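Local coordinates for vacuolar-sorting protein BRO1 (Saccharomyces cerevisiae, PDB 1ZB1) that helps to concentrate and sort cargo into the intralumenal vesicles of multivesicular bodies and recruits the DOA4 deubiquitinase to endosomes, at residues A188-L193 / D342-P347; L214-C219 / I338-A343; D144-I149 / V195-N200; I132-A137 / T153-C158. All blocks are in the same frame, centred on the assembly; numbering follows the deposited sequence.

Interaction 1 (A188-L193 / D342-P347); sequences AEAQEL and DAIKSP
An Asx turn in the linker that runs along the helical core of the Bro1 domain is bonded by Gln191 of helix 176-198, whose amide oxygen reaches the backbone of Ala343. The bond from Ala343 N to Gln191 OE1 is 2.9 Å long with an N-H...O angle of 159°, the donor tilted moderately from the carbonyl plane. CG of Gln191 stands opposite the backbone N (chi1 177°), and a bend at chi2 (69°) turns the amide onto the linker. Within the turn, Asp342 OD1 accepts from Ile344 N at 3.1 Å, and the same oxygen is bonded by His187 NE2 from the preceding part of the helix. Ile344 inserts its longer branch beside the glutamine: CD1 comes to 3.0 Å from Gln191 OE1 and 3.3 Å from Gln191 CA, a tight fit, while CG1 rests 3.6 Å from Ala190 CB. Its other branch, CG2, touches Thr153 of helix 146-165. Gln191 and Ile344 are buried, whereas the turn itself lies nearer the surface. OE1 accepts from Ala343 N and NE2 donates to Leu214 O of helix 208-230, which probably fixes which end of the amide is oxygen, and the consecutive N-H groups of Ala343 and Ile344 are both satisfied.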
loop_
_atom_site.group_PDB
_atom_site.type_symbol
_atom_site.label_atom_id
_atom_site.label_comp_id
_atom_site.label_asym_id
_atom_site.label_seq_id
_atom_site.Cartn_x
_atom_site.Cartn_y
_atom_site.Cartn_z
ATOM N N ALA A 188 6.395 1.098 2.289
ATOM C CA ALA A 188 6.981 1.276 3.613
ATOM C C ALA A 188 6.544 0.173 4.575
ATOM O O ALA A 188 7.372 -0.378 5.300
ATOM C CB ALA A 188 6.604 2.651 4.184
ATOM N N GLU A 189 5.250 -0.150 4.578
ATOM C CA GLU A 189 4.730 -1.184 5.471
ATOM C C GLU A 189 5.267 -2.568 5.121
ATOM O O GLU A 189 5.545 -3.375 6.013
ATOM C CB GLU A 189 3.197 -1.201 5.462
ATOM C CG GLU A 189 2.561 0.070 6.023
ATOM C CD GLU A 189 1.051 -0.020 6.136
ATOM O OE1 GLU A 189 0.437 -0.762 5.341
ATOM O OE2 GLU A 189 0.472 0.662 7.011
ATOM N N ALA A 190 5.412 -2.849 3.828
ATOM C CA ALA A 190 5.941 -4.143 3.407
ATOM C C ALA A 190 7.372 -4.304 3.946
ATOM O O ALA A 190 7.715 -5.343 4.517
ATOM C CB ALA A 190 5.930 -4.248 1.881
ATOM N N GLN A 191 8.192 -3.273 3.763
ATOM C CA GLN A 191 9.582 -3.276 4.239
ATOM C C GLN A 191 9.593 -3.438 5.761
ATOM O O GLN A 191 10.364 -4.224 6.311
ATOM C CB GLN A 191 10.273 -1.959 3.853
ATOM C CG GLN A 191 11.726 -1.789 4.350
ATOM C CD GLN A 191 12.707 -2.734 3.665
ATOM O OE1 GLN A 191 12.460 -3.200 2.556
ATOM N NE2 GLN A 191 13.838 -3.005 4.322
ATOM N N GLU A 192 8.725 -2.690 6.436
ATOM C CA GLU A 192 8.632 -2.757 7.889
ATOM C C GLU A 192 8.332 -4.182 8.368
ATOM O O GLU A 192 8.961 -4.672 9.311
ATOM C CB GLU A 192 7.555 -1.789 8.387
ATOM C CG GLU A 192 7.194 -1.952 9.852
ATOM C CD GLU A 192 6.201 -0.905 10.329
ATOM O OE1 GLU A 192 5.336 -0.483 9.532
ATOM O OE2 GLU A 192 6.276 -0.519 11.511
ATOM N N LEU A 193 7.379 -4.849 7.725
ATOM C CA LEU A 193 7.033 -6.219 8.109
ATOM C C LEU A 193 8.207 -7.172 7.859
ATOM O O LEU A 193 8.374 -8.168 8.570
ATOM C CB LEU A 193 5.794 -6.689 7.338
ATOM C CG LEU A 193 4.462 -6.780 8.102
ATOM C CD1 LEU A 193 4.332 -5.652 9.107
ATOM C CD2 LEU A 193 3.308 -6.765 7.114
ATOM N N ASP A 342 16.678 -1.968 0.546
ATOM C CA ASP A 342 15.255 -2.105 0.211
ATOM C C ASP A 342 15.005 -3.559 -0.203
ATOM O O ASP A 342 15.499 -3.998 -1.240
ATOM C CB ASP A 342 14.918 -1.179 -0.961
ATOM C CG ASP A 342 13.421 -1.038 -1.197
ATOM O OD1 ASP A 342 12.653 -1.956 -0.842
ATOM O OD2 ASP A 342 13.018 0.000 -1.754
ATOM N N ALA A 343 14.230 -4.298 0.587
ATOM C CA ALA A 343 13.963 -5.708 0.294
ATOM C C ALA A 343 12.691 -6.001 -0.511
ATOM O O ALA A 343 12.398 -7.161 -0.803
ATOM C CB ALA A 343 13.924 -6.499 1.598
ATOM N N ILE A 344 11.943 -4.965 -0.870
ATOM C CA ILE A 344 10.699 -5.162 -1.604
ATOM C C ILE A 344 10.809 -4.932 -3.109
ATOM O O ILE A 344 11.093 -3.825 -3.567
ATOM C CB ILE A 344 9.563 -4.260 -1.022
ATOM C CG1 ILE A 344 9.114 -4.792 0.342
ATOM C CG2 ILE A 344 8.354 -4.253 -1.954
ATOM C CD1 ILE A 344 10.176 -4.804 1.385
ATOM N N LYS A 345 10.579 -5.995 -3.868
ATOM C CA LYS A 345 10.624 -5.935 -5.323
ATOM C C LYS A 345 9.192 -6.066 -5.827
ATOM O O LYS A 345 8.607 -7.147 -5.776
ATOM C CB LYS A 345 11.476 -7.080 -5.876
ATOM C CG LYS A 345 12.920 -7.082 -5.389
ATOM C CD LYS A 345 13.692 -8.267 -5.960
ATOM C CE LYS A 345 15.137 -8.285 -5.476
ATOM N NZ LYS A 345 15.905 -9.416 -6.076
ATOM N N SER A 346 8.628 -4.968 -6.314
ATOM C CA SER A 346 7.253 -4.990 -6.789
ATOM C C SER A 346 7.105 -5.484 -8.221
ATOM O O SER A 346 7.855 -5.085 -9.113
ATOM C CB SER A 346 6.626 -3.601 -6.679
ATOM O OG SER A 346 7.109 -2.745 -7.701
ATOM N N PRO A 347 6.129 -6.371 -8.452
ATOM C CA PRO A 347 5.871 -6.922 -9.782
ATOM C C PRO A 347 5.072 -5.867 -10.539
ATOM O O PRO A 347 4.624 -4.891 -9.943
ATOM C CB PRO A 347 5.054 -8.164 -9.469
ATOM C CG PRO A 347 4.218 -7.701 -8.320
ATOM C CD PRO A 347 5.215 -6.958 -7.455
#

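Interaction 2 (L214-C219 / I338-A343); sequences LSRATC and IKALDA
Ala217 and Ala340 bring helix 208-230 and an extended linker segment of the Bro1 domain to their closest CA-CA approach, 4.6 Å between the two CA atoms. The linker has no regular secondary structure and joins helix 303-322 to helix 349-371, lying across the outside of helix 208-230. The absence of bulk on the two alanines permits the tight part of the contact, and Ala340 touches Ala217 although it lies at the surface. Ala217 CB sits 3.2 Å from Leu341 O, and on the neighbouring turn Leu214 CD2 approaches the same carbonyl oxygen at 3.3 Å. That oxygen, flanked by two methyl groups, also receives a weak hydrogen bond from Gln191 NE2 of helix 176-198. Leu214 CD2 also meets Ala343 CB, 4.0 Å away. At the other end of the packed part, Ile338 is buried against Ser259 of helix 242-269.

The solvent side is looser. Leu341, an exposed residue, lies alongside Leu214 with its side chain pointing the same way, the two CD2 atoms 3.8 Å apart. The partly exposed Arg216 spreads its aliphatic part over the linker, CG lying 3.9 Å from Ala340 CB. A bend at chi2 (61°) carries the guanidinium back until the carbonyl oxygen of Ile338 lies at its edge, near its plane, with Arg216 NH1 3.5 Å from Ile338 O. Within the helix, Thr218 OG1 donates to Leu214 O, an oxygen that Gln191 NE2 also bonds, at 3.0 Å and from the face of its carbonyl plane opposite to the one used by Thr218 N.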
loop_
_atom_site.group_PDB
_atom_site.type_symbol
_atom_site.label_atom_id
_atom_site.label_comp_id
_atom_site.label_asym_id
_atom_site.label_seq_id
_atom_site.Cartn_x
_atom_site.Cartn_y
_atom_site.Cartn_z
ATOM N N LEU A 214 18.356 -2.837 6.760
ATOM C CA LEU A 214 16.933 -2.971 6.461
ATOM C C LEU A 214 16.117 -1.934 7.226
ATOM O O LEU A 214 15.116 -1.422 6.720
ATOM C CB LEU A 214 16.445 -4.376 6.824
ATOM C CG LEU A 214 17.003 -5.516 5.965
ATOM C CD1 LEU A 214 16.641 -6.849 6.580
ATOM C CD2 LEU A 214 16.458 -5.395 4.551
ATOM N N SER A 215 16.550 -1.636 8.450
ATOM C CA SER A 215 15.872 -0.656 9.281
ATOM C C SER A 215 16.045 0.726 8.683
ATOM O O SER A 215 15.118 1.528 8.694
ATOM C CB SER A 215 16.433 -0.673 10.705
ATOM O OG SER A 215 16.029 -1.842 11.392
ATOM N N ARG A 216 17.230 1.005 8.153
ATOM C CA ARG A 216 17.473 2.307 7.559
ATOM C C ARG A 216 16.543 2.503 6.373
ATOM O O ARG A 216 16.006 3.591 6.170
ATOM C CB ARG A 216 18.924 2.445 7.099
ATOM C CG ARG A 216 19.246 3.844 6.607
ATOM C CD ARG A 216 19.037 4.868 7.722
ATOM N NE ARG A 216 18.851 6.226 7.220
ATOM C CZ ARG A 216 19.748 6.897 6.505
ATOM N NH1 ARG A 216 20.913 6.338 6.196
ATOM N NH2 ARG A 216 19.478 8.130 6.096
ATOM N N ALA A 217 16.349 1.445 5.595
ATOM C CA ALA A 217 15.473 1.526 4.435
ATOM C C ALA A 217 14.033 1.811 4.874
ATOM O O ALA A 217 13.329 2.594 4.234
ATOM C CB ALA A 217 15.546 0.227 3.626
ATOM N N THR A 218 13.603 1.184 5.967
ATOM C CA THR A 218 12.247 1.392 6.484
ATOM C C THR A 218 12.061 2.870 6.820
ATOM O O THR A 218 11.028 3.475 6.507
ATOM C CB THR A 218 11.994 0.548 7.747
ATOM O OG1 THR A 218 12.226 -0.835 7.449
ATOM C CG2 THR A 218 10.551 0.716 8.225
ATOM N N CYS A 219 13.080 3.448 7.448
ATOM C CA CYS A 219 13.062 4.856 7.812
ATOM C C CYS A 219 12.928 5.718 6.559
ATOM O O CYS A 219 12.050 6.577 6.484
ATOM C CB CYS A 219 14.349 5.229 8.560
ATOM S SG CYS A 219 14.640 7.012 8.650
ATOM N N ILE A 338 25.556 4.063 7.279
ATOM C CA ILE A 338 24.636 2.933 7.210
ATOM C C ILE A 338 23.988 2.952 5.833
ATOM O O ILE A 338 23.275 3.892 5.490
ATOM C CB ILE A 338 23.529 3.033 8.278
ATOM C CG1 ILE A 338 24.155 3.159 9.668
ATOM C CG2 ILE A 338 22.639 1.799 8.215
ATOM C CD1 ILE A 338 23.144 3.316 10.789
ATOM N N LYS A 339 24.240 1.908 5.052
ATOM C CA LYS A 339 23.708 1.802 3.697
ATOM C C LYS A 339 22.385 1.035 3.644
ATOM O O LYS A 339 22.348 -0.186 3.804
ATOM C CB LYS A 339 24.753 1.128 2.811
ATOM C CG LYS A 339 26.121 1.787 2.917
ATOM C CD LYS A 339 27.223 0.892 2.384
ATOM C CE LYS A 339 28.595 1.488 2.665
ATOM N NZ LYS A 339 29.699 0.574 2.256
ATOM N N ALA A 340 21.303 1.770 3.409
ATOM C CA ALA A 340 19.958 1.201 3.349
ATOM C C ALA A 340 19.793 0.050 2.358
ATOM O O ALA A 340 20.385 0.051 1.278
ATOM C CB ALA A 340 18.950 2.303 3.030
ATOM N N LEU A 341 18.977 -0.929 2.740
ATOM C CA LEU A 341 18.701 -2.086 1.897
ATOM C C LEU A 341 17.188 -2.280 1.737
ATOM O O LEU A 341 16.507 -2.694 2.675
ATOM C CB LEU A 341 19.315 -3.349 2.505
ATOM C CG LEU A 341 19.099 -4.642 1.710
ATOM C CD1 LEU A 341 19.797 -4.530 0.370
ATOM C CD2 LEU A 341 19.629 -5.838 2.488
ATOM N N ASP A 342 16.678 -1.968 0.546
ATOM C CA ASP A 342 15.255 -2.105 0.211
ATOM C C ASP A 342 15.005 -3.559 -0.203
ATOM O O ASP A 342 15.499 -3.998 -1.240
ATOM C CB ASP A 342 14.918 -1.179 -0.961
ATOM C CG ASP A 342 13.421 -1.038 -1.197
ATOM O OD1 ASP A 342 12.653 -1.956 -0.842
ATOM O OD2 ASP A 342 13.018 0.000 -1.754
ATOM N N ALA A 343 14.230 -4.298 0.587
ATOM C CA ALA A 343 13.963 -5.708 0.294
ATOM C C ALA A 343 12.691 -6.001 -0.511
ATOM O O ALA A 343 12.398 -7.161 -0.803
ATOM C CB ALA A 343 13.924 -6.499 1.598
#

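Interaction 3 (D144-I149 / V195-N200); sequences DYKNSI and VLKLLN
Asp144 OD2 is gripped by two lysines: Lys197 NZ reaches it at 2.6 Å across the contact, and Lys146 NZ lies at the same distance from within the same segment. The carboxylate is brought there by CG standing between the backbone N and the carbonyl carbon of Asp144 (chi1 69°). Lys197 arrives nearly extended alongside Asp144, its last torsion bending NZ onto the anti side of OD2, 18° out of the carboxylate plane; a weak second bond runs from Lys197 NZ to Asp144 O at 3.4 Å. Lys146 NZ and Lys197 NZ are only 4.1 Å apart, a repulsion that the shared carboxylate probably offsets.

Next to this polar group, the ring of Tyr145 crosses Leu196 obliquely, Tyr145 CE1 at 3.4 Å from Leu196 CB. The backbone of Lys197 lies at the ring edge, with Tyr145 CD1 3.7 Å from Lys197 N. Asn200 approaches from further along, its amide plane turned 48° from the ring. Pro8, from the N-terminal loop, touches both Tyr145 and Leu196. Asp144 and Lys146 flank Tyr145, the N-cap residue of helix 146-165, and the network joins that helix start to the C-terminal part of helix 176-198, consistent with the TPR-like helical solenoid of Bro1 domains.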
loop_
_atom_site.group_PDB
_atom_site.type_symbol
_atom_site.label_atom_id
_atom_site.label_comp_id
_atom_site.label_asym_id
_atom_site.label_seq_id
_atom_site.Cartn_x
_atom_site.Cartn_y
_atom_site.Cartn_z
ATOM N N ASP A 144 3.841 -15.857 9.587
ATOM C CA ASP A 144 5.199 -15.340 9.737
ATOM C C ASP A 144 5.447 -14.098 8.882
ATOM O O ASP A 144 6.582 -13.830 8.481
ATOM C CB ASP A 144 6.209 -16.423 9.359
ATOM C CG ASP A 144 6.190 -16.739 7.878
ATOM O OD1 ASP A 144 5.103 -17.049 7.350
ATOM O OD2 ASP A 144 7.263 -16.674 7.242
ATOM N N TYR A 145 4.380 -13.355 8.600
ATOM C CA TYR A 145 4.463 -12.133 7.802
ATOM C C TYR A 145 4.670 -12.374 6.312
ATOM O O TYR A 145 4.473 -11.470 5.507
ATOM C CB TYR A 145 5.583 -11.227 8.330
ATOM C CG TYR A 145 5.301 -10.634 9.694
ATOM C CD1 TYR A 145 6.342 -10.213 10.520
ATOM C CD2 TYR A 145 3.995 -10.490 10.160
ATOM C CE1 TYR A 145 6.089 -9.668 11.780
ATOM C CE2 TYR A 145 3.732 -9.944 11.418
ATOM C CZ TYR A 145 4.784 -9.538 12.219
ATOM O OH TYR A 145 4.532 -9.004 13.461
ATOM N N LYS A 146 5.065 -13.590 5.947
ATOM C CA LYS A 146 5.300 -13.928 4.544
ATOM C C LYS A 146 4.147 -13.508 3.619
ATOM O O LYS A 146 4.355 -12.792 2.630
ATOM C CB LYS A 146 5.547 -15.436 4.411
ATOM C CG LYS A 146 5.695 -15.924 2.978
ATOM C CD LYS A 146 5.786 -17.448 2.903
ATOM C CE LYS A 146 7.126 -17.971 3.406
ATOM N NZ LYS A 146 7.400 -17.643 4.834
ATOM N N ASN A 147 2.939 -13.957 3.941
ATOM C CA ASN A 147 1.762 -13.644 3.134
ATOM C C ASN A 147 1.425 -12.151 3.143
ATOM O O ASN A 147 1.120 -11.568 2.102
ATOM C CB ASN A 147 0.550 -14.428 3.641
ATOM C CG ASN A 147 -0.709 -14.116 2.856
ATOM O OD1 ASN A 147 -0.960 -14.707 1.805
ATOM N ND2 ASN A 147 -1.498 -13.164 3.350
ATOM N N SER A 148 1.468 -11.546 4.322
ATOM C CA SER A 148 1.164 -10.126 4.457
ATOM C C SER A 148 2.129 -9.262 3.658
ATOM O O SER A 148 1.730 -8.258 3.074
ATOM C CB SER A 148 1.205 -9.718 5.929
ATOM O OG SER A 148 0.190 -10.388 6.650
ATOM N N ILE A 149 3.402 -9.650 3.639
ATOM C CA ILE A 149 4.408 -8.898 2.896
ATOM C C ILE A 149 4.100 -8.978 1.399
ATOM O O ILE A 149 4.116 -7.964 0.687
ATOM C CB ILE A 149 5.839 -9.453 3.168
ATOM C CG1 ILE A 149 6.268 -9.094 4.594
ATOM C CG2 ILE A 149 6.836 -8.881 2.157
ATOM C CD1 ILE A 149 7.641 -9.619 4.982
ATOM N N VAL A 195 11.391 -6.425 8.216
ATOM C CA VAL A 195 12.298 -6.229 9.345
ATOM C C VAL A 195 11.780 -7.010 10.554
ATOM O O VAL A 195 12.523 -7.765 11.184
ATOM C CB VAL A 195 12.402 -4.737 9.734
ATOM C CG1 VAL A 195 13.156 -4.593 11.049
ATOM C CG2 VAL A 195 13.115 -3.962 8.637
ATOM N N LEU A 196 10.502 -6.823 10.873
ATOM C CA LEU A 196 9.890 -7.513 12.003
ATOM C C LEU A 196 10.033 -9.025 11.874
ATOM O O LEU A 196 10.193 -9.732 12.872
ATOM C CB LEU A 196 8.408 -7.143 12.121
ATOM C CG LEU A 196 8.059 -5.900 12.946
ATOM C CD1 LEU A 196 8.868 -4.717 12.477
ATOM C CD2 LEU A 196 6.568 -5.605 12.827
ATOM N N LYS A 197 9.975 -9.519 10.641
ATOM C CA LYS A 197 10.107 -10.949 10.396
ATOM C C LYS A 197 11.486 -11.471 10.803
ATOM O O LYS A 197 11.588 -12.451 11.537
ATOM C CB LYS A 197 9.862 -11.262 8.919
ATOM C CG LYS A 197 10.081 -12.723 8.558
ATOM C CD LYS A 197 9.856 -12.976 7.077
ATOM C CE LYS A 197 10.204 -14.411 6.709
ATOM N NZ LYS A 197 9.462 -15.391 7.551
ATOM N N LEU A 198 12.543 -10.821 10.327
ATOM C CA LEU A 198 13.897 -11.256 10.657
ATOM C C LEU A 198 14.166 -11.198 12.154
ATOM O O LEU A 198 14.961 -11.979 12.679
ATOM C CB LEU A 198 14.940 -10.414 9.917
ATOM C CG LEU A 198 14.952 -10.487 8.387
ATOM C CD1 LEU A 198 16.263 -9.917 7.884
ATOM C CD2 LEU A 198 14.800 -11.926 7.913
ATOM N N LEU A 199 13.503 -10.271 12.838
ATOM C CA LEU A 199 13.668 -10.125 14.279
ATOM C C LEU A 199 12.978 -11.261 15.030
ATOM O O LEU A 199 13.124 -11.388 16.244
ATOM C CB LEU A 199 13.119 -8.770 14.739
ATOM C CG LEU A 199 14.075 -7.572 14.639
ATOM C CD1 LEU A 199 14.751 -7.538 13.277
ATOM C CD2 LEU A 199 13.304 -6.289 14.892
ATOM N N ASN A 200 12.223 -12.080 14.301
ATOM C CA ASN A 200 11.536 -13.223 14.895
ATOM C C ASN A 200 12.364 -14.480 14.657
ATOM O O ASN A 200 12.110 -15.527 15.249
ATOM C CB ASN A 200 10.144 -13.411 14.283
ATOM C CG ASN A 200 9.138 -12.403 14.799
ATOM O OD1 ASN A 200 9.039 -12.170 16.004
ATOM N ND2 ASN A 200 8.376 -11.808 13.889
#

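Interaction 4 (I132-A137 / T153-C158); sequences IFTQIA and TKAFSC
The ring of Phe133 is set broadside to Lys154, so that the lysine CB stands 3.8 Å above its centre and almost on the ring normal, a CH-pi contact made with one face. From there the extended chain runs slantwise over the ring, and Lys154 CD comes to 3.7 Å from Phe133 CE1 before the chain leads away from the helix opposite. Cys158, one turn further on, addresses the same ring differently: its SG lies at the edge, 78° off the normal and 4.9 Å from the centroid, with Phe133 CE2 as its nearest ring atom at 3.7 Å. Face and edge of one phenylalanine are thus used by two residues on the same side of helix 146-165.

The two helices form an antiparallel hairpin in the helical core of the Bro1 domain. The axes of their short segments run at 169° to each other and come within 8.4 Å, a close approach allowed by the small side chain of Ala155. Its CB lies 3.9 Å from Phe133 CB and 3.5 Å from Thr134 CG2, wedged between neighbouring residues of helix 118-139. Thr134 presents its methyl group because OG1 is placed between the backbone N and the carbonyl carbon (chi1 71°), where it bonds back to Val131 O in its own helix. Cys186 of helix 176-198 packs against both Thr134 and Ala155 and continues the apolar layer. On the other side of helix 146-165, Phe156 stacks on the ring of His187.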
loop_
_atom_site.group_PDB
_atom_site.type_symbol
_atom_site.label_atom_id
_atom_site.label_comp_id
_atom_site.label_asym_id
_atom_site.label_seq_id
_atom_site.Cartn_x
_atom_site.Cartn_y
_atom_site.Cartn_z
ATOM N N ILE A 132 -8.034 -3.933 -1.430
ATOM C CA ILE A 132 -8.324 -5.302 -1.022
ATOM C C ILE A 132 -7.034 -6.081 -0.734
ATOM O O ILE A 132 -6.999 -6.920 0.166
ATOM C CB ILE A 132 -9.191 -6.019 -2.082
ATOM C CG1 ILE A 132 -10.567 -5.339 -2.150
ATOM C CG2 ILE A 132 -9.369 -7.496 -1.710
ATOM C CD1 ILE A 132 -11.449 -5.813 -3.289
ATOM N N PHE A 133 -5.967 -5.807 -1.479
ATOM C CA PHE A 133 -4.710 -6.491 -1.203
ATOM C C PHE A 133 -4.236 -6.118 0.211
ATOM O O PHE A 133 -3.690 -6.961 0.917
ATOM C CB PHE A 133 -3.625 -6.124 -2.229
ATOM C CG PHE A 133 -3.673 -6.939 -3.501
ATOM C CD1 PHE A 133 -3.651 -8.341 -3.456
ATOM C CD2 PHE A 133 -3.702 -6.310 -4.743
ATOM C CE1 PHE A 133 -3.653 -9.096 -4.627
ATOM C CE2 PHE A 133 -3.704 -7.058 -5.931
ATOM C CZ PHE A 133 -3.679 -8.454 -5.873
ATOM N N THR A 134 -4.440 -4.869 0.634
ATOM C CA THR A 134 -4.021 -4.490 1.985
ATOM C C THR A 134 -4.925 -5.144 3.032
ATOM O O THR A 134 -4.490 -5.411 4.158
ATOM C CB THR A 134 -4.004 -2.942 2.206
ATOM O OG1 THR A 134 -5.345 -2.432 2.257
ATOM C CG2 THR A 134 -3.236 -2.253 1.076
ATOM N N GLN A 135 -6.175 -5.418 2.670
ATOM C CA GLN A 135 -7.090 -6.064 3.612
ATOM C C GLN A 135 -6.719 -7.539 3.780
ATOM O O GLN A 135 -6.851 -8.102 4.870
ATOM C CB GLN A 135 -8.538 -5.925 3.135
ATOM C CG GLN A 135 -8.996 -4.467 3.031
ATOM C CD GLN A 135 -10.428 -4.323 2.549
ATOM O OE1 GLN A 135 -10.873 -5.049 1.664
ATOM N NE2 GLN A 135 -11.150 -3.362 3.118
ATOM N N ILE A 136 -6.242 -8.159 2.703
ATOM C CA ILE A 136 -5.836 -9.557 2.770
ATOM C C ILE A 136 -4.599 -9.630 3.669
ATOM O O ILE A 136 -4.485 -10.525 4.505
ATOM C CB ILE A 136 -5.515 -10.122 1.350
ATOM C CG1 ILE A 136 -6.796 -10.158 0.503
ATOM C CG2 ILE A 136 -4.932 -11.540 1.461
ATOM C CD1 ILE A 136 -6.576 -10.555 -0.966
ATOM N N ALA A 137 -3.689 -8.668 3.515
ATOM C CA ALA A 137 -2.472 -8.621 4.320
ATOM C C ALA A 137 -2.823 -8.460 5.795
ATOM O O ALA A 137 -2.222 -9.101 6.656
ATOM C CB ALA A 137 -1.578 -7.462 3.873
ATOM N N THR A 153 2.982 -5.880 -1.042
ATOM C CA THR A 153 3.831 -5.627 -2.197
ATOM C C THR A 153 2.951 -5.463 -3.436
ATOM O O THR A 153 3.185 -4.571 -4.259
ATOM C CB THR A 153 4.845 -6.788 -2.405
ATOM O OG1 THR A 153 5.783 -6.791 -1.317
ATOM C CG2 THR A 153 5.607 -6.624 -3.720
ATOM N N LYS A 154 1.929 -6.308 -3.567
ATOM C CA LYS A 154 1.030 -6.194 -4.713
ATOM C C LYS A 154 0.210 -4.903 -4.628
ATOM O O LYS A 154 -0.039 -4.248 -5.649
ATOM C CB LYS A 154 0.107 -7.420 -4.802
ATOM C CG LYS A 154 0.824 -8.681 -5.268
ATOM C CD LYS A 154 -0.103 -9.880 -5.305
ATOM C CE LYS A 154 0.608 -11.110 -5.838
ATOM N NZ LYS A 154 -0.277 -12.314 -5.803
ATOM N N ALA A 155 -0.210 -4.525 -3.424
ATOM C CA ALA A 155 -0.978 -3.286 -3.268
ATOM C C ALA A 155 -0.121 -2.138 -3.796
ATOM O O ALA A 155 -0.599 -1.290 -4.548
ATOM C CB ALA A 155 -1.333 -3.050 -1.796
ATOM N N PHE A 156 1.152 -2.138 -3.399
ATOM C CA PHE A 156 2.121 -1.128 -3.823
ATOM C C PHE A 156 2.124 -1.033 -5.349
ATOM O O PHE A 156 2.012 0.054 -5.918
ATOM C CB PHE A 156 3.509 -1.516 -3.269
ATOM C CG PHE A 156 4.673 -0.751 -3.861
ATOM C CD1 PHE A 156 4.584 0.610 -4.146
ATOM C CD2 PHE A 156 5.891 -1.400 -4.076
ATOM C CE1 PHE A 156 5.690 1.313 -4.637
ATOM C CE2 PHE A 156 7.007 -0.708 -4.565
ATOM C CZ PHE A 156 6.903 0.652 -4.845
ATOM N N SER A 157 2.231 -2.179 -6.009
ATOM C CA SER A 157 2.241 -2.227 -7.463
ATOM C C SER A 157 0.967 -1.633 -8.092
ATOM O O SER A 157 1.044 -0.897 -9.075
ATOM C CB SER A 157 2.434 -3.678 -7.919
ATOM O OG SER A 157 2.434 -3.772 -9.329
ATOM N N CYS A 158 -0.200 -1.955 -7.535
ATOM C CA CYS A 158 -1.462 -1.434 -8.060
ATOM C C CYS A 158 -1.593 0.091 -7.933
ATOM O O CYS A 158 -2.000 0.761 -8.887
ATOM C CB CYS A 158 -2.649 -2.110 -7.360
ATOM S SG CYS A 158 -2.788 -3.893 -7.686
#

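Interactions 1 and 2 share Asp342 and Ala343 on one linker, and their centres lie 10 Å apart; Gln191 joins them, its NE2 3.1 Å from Leu214 O. Interactions 1 and 3 both draw on helix 176-198, where Leu193 CB packs 3.7 Å from Ile149 CG1. Interactions 3 and 4 lie on successive parts of helix 146-165, connected by Ser148 OG and Ala137 O at 2.7 Å. Ser157 OG in turn meets Pro347 O, bringing the linker onto interaction 4. Interactions 2 and 4 do not touch, their centres about 21 Å apart. The linker touches helices 146-165, 176-198 and 208-230, while interaction 4 adds helix 118-139, all within the domain that may bind SNF7.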